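Local atomic coordinates of 2-(hydroxymethyl)glutarate dehydrogenase (Eubacterium barkeri, PDB entry 3CKY), a protein that catalyses the NADH-dependent reversible reduction of 2-formylglutarate to (S)-2-hydroxymethylglutarate, a step in the fermentation of nicotinate. Residues I5-I10 and I63-L68; V28-F33 and Q46-C51; T92-M97 and K115-V120. One frame throughout, in Å; residues are numbered along the deposited sequence.

Contact 1. Residues I5-I10 and I63-L68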
# COMPACT_ATOMS: atom_id res chain seq x y z
N ILE A 5 -13.57 -44.68 -21.43
CA ILE A 5 -13.52 -43.73 -20.33
C ILE A 5 -14.76 -42.83 -20.43
O ILE A 5 -15.21 -42.50 -21.54
CB ILE A 5 -12.20 -42.91 -20.32
CG1 ILE A 5 -12.01 -42.17 -19.00
CG2 ILE A 5 -12.13 -41.96 -21.52
CD1 ILE A 5 -11.71 -43.08 -17.82
N LYS A 6 -15.34 -42.49 -19.29
CA LYS A 6 -16.57 -41.70 -19.25
C LYS A 6 -16.26 -40.32 -18.71
O LYS A 6 -15.83 -40.17 -17.57
CB LYS A 6 -17.63 -42.38 -18.38
CG LYS A 6 -17.99 -43.81 -18.81
CD LYS A 6 -18.39 -43.89 -20.27
CE LYS A 6 -18.76 -45.31 -20.68
NZ LYS A 6 -18.74 -45.46 -22.16
N ILE A 7 -16.49 -39.30 -19.54
CA ILE A 7 -16.25 -37.91 -19.18
C ILE A 7 -17.56 -37.19 -18.87
O ILE A 7 -18.55 -37.38 -19.56
CB ILE A 7 -15.50 -37.16 -20.30
CG1 ILE A 7 -14.24 -37.93 -20.71
CG2 ILE A 7 -15.15 -35.75 -19.86
CD1 ILE A 7 -13.43 -38.50 -19.55
N GLY A 8 -17.53 -36.36 -17.84
CA GLY A 8 -18.69 -35.56 -17.44
C GLY A 8 -18.36 -34.08 -17.40
O GLY A 8 -17.23 -33.69 -17.12
N PHE A 9 -19.37 -33.26 -17.69
CA PHE A 9 -19.24 -31.81 -17.66
C PHE A 9 -20.33 -31.19 -16.80
O PHE A 9 -21.51 -31.19 -17.18
CB PHE A 9 -19.31 -31.24 -19.07
CG PHE A 9 -18.04 -31.40 -19.85
CD1 PHE A 9 -17.82 -32.54 -20.62
CD2 PHE A 9 -17.06 -30.42 -19.82
CE1 PHE A 9 -16.64 -32.70 -21.34
CE2 PHE A 9 -15.88 -30.57 -20.55
CZ PHE A 9 -15.67 -31.71 -21.31
N ILE A 10 -19.94 -30.66 -15.64
CA ILE A 10 -20.82 -29.88 -14.79
C ILE A 10 -20.74 -28.42 -15.24
O ILE A 10 -19.88 -27.66 -14.77
CB ILE A 10 -20.46 -30.04 -13.29
CG1 ILE A 10 -20.63 -31.50 -12.88
CG2 ILE A 10 -21.35 -29.16 -12.42
CD1 ILE A 10 -20.14 -31.81 -11.50
N ILE A 63 -14.31 -39.12 -15.09
CA ILE A 63 -13.60 -37.85 -15.01
C ILE A 63 -14.60 -36.73 -15.27
O ILE A 63 -15.27 -36.71 -16.30
CB ILE A 63 -12.45 -37.77 -16.02
CG1 ILE A 63 -11.42 -38.87 -15.74
CG2 ILE A 63 -11.79 -36.37 -15.98
CD1 ILE A 63 -10.37 -39.04 -16.84
N ILE A 64 -14.71 -35.80 -14.32
CA ILE A 64 -15.68 -34.72 -14.40
C ILE A 64 -14.96 -33.38 -14.47
O ILE A 64 -14.08 -33.09 -13.66
CB ILE A 64 -16.64 -34.73 -13.18
CG1 ILE A 64 -17.34 -36.08 -13.04
CG2 ILE A 64 -17.68 -33.62 -13.30
CD1 ILE A 64 -18.00 -36.29 -11.70
N PHE A 65 -15.34 -32.57 -15.45
CA PHE A 65 -14.79 -31.25 -15.63
C PHE A 65 -15.78 -30.21 -15.12
O PHE A 65 -16.99 -30.33 -15.34
CB PHE A 65 -14.49 -30.98 -17.10
CG PHE A 65 -13.33 -31.76 -17.62
CD1 PHE A 65 -13.52 -33.01 -18.19
CD2 PHE A 65 -12.05 -31.25 -17.54
CE1 PHE A 65 -12.44 -33.74 -18.67
CE2 PHE A 65 -10.97 -31.97 -18.02
CZ PHE A 65 -11.16 -33.22 -18.58
N THR A 66 -15.25 -29.20 -14.44
CA THR A 66 -16.04 -28.06 -14.03
C THR A 66 -15.19 -26.81 -14.01
O THR A 66 -13.98 -26.88 -13.83
CB THR A 66 -16.68 -28.29 -12.63
OG1 THR A 66 -17.79 -27.40 -12.47
CG2 THR A 66 -15.67 -28.07 -11.51
N SER A 67 -15.84 -25.67 -14.23
CA SER A 67 -15.23 -24.37 -14.08
C SER A 67 -16.30 -23.41 -13.56
O SER A 67 -17.19 -22.98 -14.31
CB SER A 67 -14.66 -23.87 -15.42
OG SER A 67 -14.03 -22.61 -15.26
N LEU A 68 -16.22 -23.09 -12.27
CA LEU A 68 -17.23 -22.29 -11.59
C LEU A 68 -16.65 -20.91 -11.24
O LEU A 68 -15.43 -20.73 -11.27
CB LEU A 68 -17.73 -23.05 -10.35
CG LEU A 68 -18.34 -24.43 -10.66
CD1 LEU A 68 -18.55 -25.28 -9.41
CD2 LEU A 68 -19.65 -24.27 -11.41
O HOH W 1 -18.59 -25.65 -15.49
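Phe9 and Phe65 lie side by side and point the same way, their planes only 19° apart but slid so far that the rings barely overlap, with centroids 5.3 Å apart. What Phe9 meets is mainly the root of its neighbour, its CE2 standing 3.7 Å from Phe65 CB. On the same face Ile7 fills in behind: its CG2, placed anti to the backbone N by a CG1 torsion of -52°, reaches the edge of the Phe65 ring in plane, 3.6 Å from CE1, while its CD1 packs on Ile63 CB. Helix 16-25 covers Phe9, and helix 144-157 covers Ile63 and Phe65. The opposite face carries Ile10, whose CD1 meets Ile64 CG2 at 3.5 Å; Gly8 has no side chain to add there. Between the faces run the parallel-strand bonds, among them Gly8 N to Ile63 O and Phe65 N to Gly8 O, both 2.8 Å. At the C-terminal, polar edge Thr66 OG1 donates to Ile10 O over 3.1 Å, in the carbonyl plane and on a lone pair, just where the strand ends. A water accepts from Ser67 N close by. Strand 6-10 running into Gly11, Gly13 and Gly16 of a GxGxxG pattern, and paired in parallel with strand 63-66, is the centre of a Rossmann fold; Gly8, Phe9 and Ile10 belong, by similarity, to the NAD(+)-binding segment.

Contact 2. Residues V28-F33 and Q46-C51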
# COMPACT_ATOMS: atom_id res chain seq x y z
N VAL A 28 -14.81 -40.30 -27.39
CA VAL A 28 -14.92 -40.52 -25.95
C VAL A 28 -16.35 -40.22 -25.52
O VAL A 28 -16.97 -39.27 -26.01
CB VAL A 28 -13.90 -39.68 -25.11
CG1 VAL A 28 -12.69 -39.26 -25.95
CG2 VAL A 28 -14.58 -38.47 -24.48
N THR A 29 -16.88 -41.05 -24.62
CA THR A 29 -18.23 -40.87 -24.11
C THR A 29 -18.29 -39.66 -23.18
O THR A 29 -17.57 -39.61 -22.18
CB THR A 29 -18.71 -42.11 -23.32
OG1 THR A 29 -18.68 -43.27 -24.18
CG2 THR A 29 -20.12 -41.91 -22.79
N VAL A 30 -19.17 -38.71 -23.50
CA VAL A 30 -19.30 -37.46 -22.76
C VAL A 30 -20.73 -37.25 -22.24
O VAL A 30 -21.67 -37.14 -23.03
CB VAL A 30 -18.91 -36.24 -23.64
CG1 VAL A 30 -19.16 -34.94 -22.89
CG2 VAL A 30 -17.45 -36.33 -24.08
N TYR A 31 -20.88 -37.21 -20.92
CA TYR A 31 -22.13 -36.82 -20.28
C TYR A 31 -22.08 -35.32 -19.96
O TYR A 31 -21.00 -34.78 -19.74
CB TYR A 31 -22.36 -37.62 -19.00
CG TYR A 31 -22.40 -39.11 -19.21
CD1 TYR A 31 -23.58 -39.76 -19.57
CD2 TYR A 31 -21.26 -39.88 -19.05
CE1 TYR A 31 -23.62 -41.14 -19.77
CE2 TYR A 31 -21.28 -41.26 -19.25
CZ TYR A 31 -22.46 -41.88 -19.61
OH TYR A 31 -22.48 -43.24 -19.79
N ALA A 32 -23.23 -34.66 -19.93
CA ALA A 32 -23.26 -33.21 -19.74
C ALA A 32 -24.57 -32.66 -19.18
O ALA A 32 -25.67 -33.12 -19.53
CB ALA A 32 -22.91 -32.52 -21.05
N PHE A 33 -24.44 -31.66 -18.31
CA PHE A 33 -25.56 -30.83 -17.86
C PHE A 33 -25.16 -29.36 -17.73
O PHE A 33 -24.02 -29.04 -17.39
CB PHE A 33 -26.10 -31.31 -16.51
CG PHE A 33 -27.13 -30.38 -15.92
CD1 PHE A 33 -28.44 -30.40 -16.36
CD2 PHE A 33 -26.77 -29.46 -14.94
CE1 PHE A 33 -29.38 -29.53 -15.83
CE2 PHE A 33 -27.70 -28.59 -14.40
CZ PHE A 33 -29.01 -28.62 -14.85
N GLN A 46 -23.35 -33.25 -31.31
CA GLN A 46 -22.04 -33.84 -31.61
C GLN A 46 -21.81 -35.19 -30.92
O GLN A 46 -20.73 -35.78 -31.05
CB GLN A 46 -20.90 -32.86 -31.25
CG GLN A 46 -20.46 -31.97 -32.41
CD GLN A 46 -21.53 -30.98 -32.83
OE1 GLN A 46 -22.01 -30.19 -32.01
NE2 GLN A 46 -21.90 -31.01 -34.11
N GLY A 47 -22.82 -35.69 -30.21
CA GLY A 47 -22.78 -37.04 -29.63
C GLY A 47 -22.77 -37.12 -28.11
O GLY A 47 -22.62 -38.20 -27.56
N ALA A 48 -22.93 -35.98 -27.44
CA ALA A 48 -22.96 -35.97 -25.98
C ALA A 48 -24.26 -36.58 -25.47
O ALA A 48 -25.29 -36.51 -26.13
CB ALA A 48 -22.83 -34.54 -25.46
N GLN A 49 -24.19 -37.20 -24.29
CA GLN A 49 -25.38 -37.72 -23.62
C GLN A 49 -25.85 -36.75 -22.54
O GLN A 49 -25.16 -36.53 -21.54
CB GLN A 49 -25.09 -39.10 -23.03
CG GLN A 49 -24.92 -40.20 -24.09
CD GLN A 49 -24.99 -41.60 -23.52
OE1 GLN A 49 -24.09 -42.42 -23.73
NE2 GLN A 49 -26.07 -41.90 -22.80
N ALA A 50 -27.03 -36.16 -22.75
CA ALA A 50 -27.58 -35.17 -21.83
C ALA A 50 -28.00 -35.81 -20.51
O ALA A 50 -28.42 -36.97 -20.47
CB ALA A 50 -28.75 -34.44 -22.47
N CYS A 51 -27.87 -35.04 -19.43
CA CYS A 51 -28.27 -35.48 -18.10
C CYS A 51 -29.22 -34.46 -17.47
O CYS A 51 -29.23 -33.28 -17.85
CB CYS A 51 -27.05 -35.67 -17.20
SG CYS A 51 -25.89 -36.93 -17.75
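Val30 O accepts from Gln49 N at 2.8 Å, the first and straightest of three backbone bonds that pair these segments in parallel, with an N-H...O angle of 169°. The next two, Ala32 N to Gln49 O and Cys51 N to Ala32 O, bend noticeably, and the touching parts run 45° apart, evidence of a short and strongly twisted pairing. Gly47, at positive phi in a Schellman motif, ends helix 37-44 and leads the chain into strand 49-50. Tyr31 and Gln49 project from one face, side by side and pointing the same way. The extended glutamine runs along the ring, its CB 3.8 Å from Tyr31 CD1, with amide and ring planes well apart in angle. Cys51 takes the other flank of Tyr31: its SG, anti to its own carbonyl carbon (chi1 -62°), lies 3.8 Å from Tyr31 CB and 5.2 Å from the ring centroid, an oblique sulfur-aromatic contact. At the C-terminal end Cys51 O approaches the edge of the Phe33 ring, 3.3 Å from CD1. On the face opposite Tyr31, Ala50 rests on helix 37-44, the crossover of this beta-alpha-beta unit, which Ala48 also touches. Chemically, the pairing depends on three backbone bonds, while the side chains add mostly van der Waals and weakly polar contacts; the polar end of Thr29 turns instead to Lys6, tying strand 29-33 to its other neighbour.

Contact 3. Residues T92-M97 and K115-V120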
# COMPACT_ATOMS: atom_id res chain seq x y z
N THR A 92 -13.46 -41.80 -8.88
CA THR A 92 -13.79 -40.75 -9.83
C THR A 92 -12.83 -39.59 -9.60
O THR A 92 -12.45 -39.32 -8.46
CB THR A 92 -15.25 -40.27 -9.67
OG1 THR A 92 -16.14 -41.38 -9.83
CG2 THR A 92 -15.59 -39.19 -10.69
N VAL A 93 -12.43 -38.94 -10.68
CA VAL A 93 -11.57 -37.76 -10.61
C VAL A 93 -12.36 -36.52 -10.99
O VAL A 93 -13.01 -36.49 -12.04
CB VAL A 93 -10.35 -37.88 -11.55
CG1 VAL A 93 -9.42 -36.67 -11.39
CG2 VAL A 93 -9.60 -39.18 -11.31
N ILE A 94 -12.32 -35.49 -10.13
CA ILE A 94 -12.90 -34.19 -10.44
C ILE A 94 -11.77 -33.27 -10.90
O ILE A 94 -10.75 -33.16 -10.23
CB ILE A 94 -13.55 -33.52 -9.21
CG1 ILE A 94 -14.50 -34.48 -8.48
CG2 ILE A 94 -14.26 -32.24 -9.63
CD1 ILE A 94 -15.68 -34.96 -9.31
N VAL A 95 -11.95 -32.64 -12.05
CA VAL A 95 -10.98 -31.69 -12.59
C VAL A 95 -11.57 -30.29 -12.54
O VAL A 95 -12.39 -29.93 -13.38
CB VAL A 95 -10.57 -32.04 -14.02
CG1 VAL A 95 -9.55 -31.03 -14.53
CG2 VAL A 95 -10.02 -33.46 -14.09
N ASP A 96 -11.16 -29.53 -11.52
CA ASP A 96 -11.68 -28.20 -11.26
C ASP A 96 -10.82 -27.15 -11.96
O ASP A 96 -9.67 -26.93 -11.60
CB ASP A 96 -11.72 -27.94 -9.75
CG ASP A 96 -12.58 -26.74 -9.38
OD1 ASP A 96 -13.03 -25.99 -10.27
OD2 ASP A 96 -12.81 -26.56 -8.17
N MET A 97 -11.40 -26.50 -12.96
CA MET A 97 -10.69 -25.49 -13.74
C MET A 97 -11.07 -24.09 -13.27
O MET A 97 -10.69 -23.09 -13.89
CB MET A 97 -11.01 -25.65 -15.22
CG MET A 97 -10.69 -27.03 -15.75
SD MET A 97 -11.17 -27.21 -17.47
CE MET A 97 -12.95 -27.49 -17.29
N LYS A 115 -14.19 -39.63 0.60
CA LYS A 115 -15.15 -40.36 -0.22
C LYS A 115 -14.47 -41.18 -1.33
O LYS A 115 -15.14 -41.74 -2.20
CB LYS A 115 -16.15 -39.39 -0.86
CG LYS A 115 -16.95 -38.57 0.14
CD LYS A 115 -17.90 -37.61 -0.56
CE LYS A 115 -19.09 -37.25 0.33
NZ LYS A 115 -19.86 -36.10 -0.23
N GLY A 116 -13.14 -41.23 -1.30
CA GLY A 116 -12.38 -41.95 -2.32
C GLY A 116 -12.36 -41.24 -3.67
O GLY A 116 -12.06 -41.87 -4.69
N ILE A 117 -12.67 -39.95 -3.68
CA ILE A 117 -12.72 -39.17 -4.91
C ILE A 117 -11.45 -38.33 -5.03
O ILE A 117 -11.03 -37.67 -4.07
CB ILE A 117 -13.94 -38.22 -4.93
CG1 ILE A 117 -15.24 -39.03 -4.80
CG2 ILE A 117 -13.94 -37.37 -6.21
CD1 ILE A 117 -16.43 -38.19 -4.38
N ASP A 118 -10.82 -38.36 -6.20
CA ASP A 118 -9.65 -37.53 -6.46
C ASP A 118 -10.09 -36.16 -6.97
O ASP A 118 -10.91 -36.07 -7.88
CB ASP A 118 -8.73 -38.20 -7.49
CG ASP A 118 -8.09 -39.47 -6.96
OD1 ASP A 118 -7.60 -39.44 -5.81
OD2 ASP A 118 -8.08 -40.49 -7.68
N TYR A 119 -9.55 -35.11 -6.37
CA TYR A 119 -9.91 -33.74 -6.72
C TYR A 119 -8.67 -32.97 -7.18
O TYR A 119 -7.71 -32.81 -6.42
CB TYR A 119 -10.54 -33.04 -5.51
CG TYR A 119 -11.42 -31.87 -5.88
CD1 TYR A 119 -12.80 -32.01 -5.95
CD2 TYR A 119 -10.87 -30.62 -6.19
CE1 TYR A 119 -13.62 -30.95 -6.31
CE2 TYR A 119 -11.68 -29.54 -6.55
CZ TYR A 119 -13.06 -29.72 -6.60
OH TYR A 119 -13.90 -28.67 -6.94
N VAL A 120 -8.67 -32.51 -8.43
CA VAL A 120 -7.48 -31.89 -9.01
C VAL A 120 -7.79 -30.50 -9.56
O VAL A 120 -8.80 -30.30 -10.24
CB VAL A 120 -6.82 -32.78 -10.11
CG1 VAL A 120 -7.03 -34.26 -9.81
CG2 VAL A 120 -7.34 -32.44 -11.50
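Tyr119 OH donates to Asp96 OD2 over 2.7 Å, the one side-chain hydrogen bond between these segments. The carboxylate oxygen lies in the plane of the ring at its edge, yet the hydroxyl comes to it from above the carboxylate plane, the two planes standing 81° apart. A chi1 of -157° puts Tyr119 CG anti to the backbone N, and the ring leans over strand 93-96 with CE1 3.6 Å from Ile94 CG2. Ile94 CG1 also meets Ile117 CG2, and helix 71-79 covers this face through Val74 and Met78. On the other face Val93 CG1 packs against Val120 CG1 at 3.7 Å, where helix 144-157 closes over both. Backbone bonds set the parallel register, among them Ile94 N to Asp118 O at 2.7 Å and Asp96 N to Val120 O at 2.8 Å. The second shell steadies the acid: Asp96 OD1 is bonded to Ser98 OG, so each carboxylate oxygen has a hydroxyl partner. With a phenylalanine in place of Tyr119, Asp96 OD2 would probably be left without its hydroxyl mate in a buried position. Helix 102-114 links the two strands in a beta-alpha-beta unit, ended by a Schellman motif at Gly116. The side chain of Asp96 lies about 8 Å from that of Ser99, which by similarity binds NAD(+). Two hydroxyls on a buried carboxylate are consistent with a negative charge dispersed through hydrogen bonds.

All three contacts belong to one sheet of the N-terminal nucleotide-binding domain, which runs 49-50, 29-33, 6-10, 63-66, 93-96 and 118-125 in parallel before later strands extend it. Contact 1 occupies the middle, its centre about 10 Å from that of each of the others; contacts 2 and 3 flank it, about 19 Å apart between centres and not touching. Backbone pairing carries the sheet across both joins: Ile7 O lies 2.7 Å from Tyr31 N, and Ile64 O lies 2.7 Å from Val95 N. Along the chain, contact 2 forms between the two strands of contact 1, and contact 3 follows. Across the sheet the six parallel strands come in the order 3-2-1-4-5-6, the classic Rossmann topology for binding NAD.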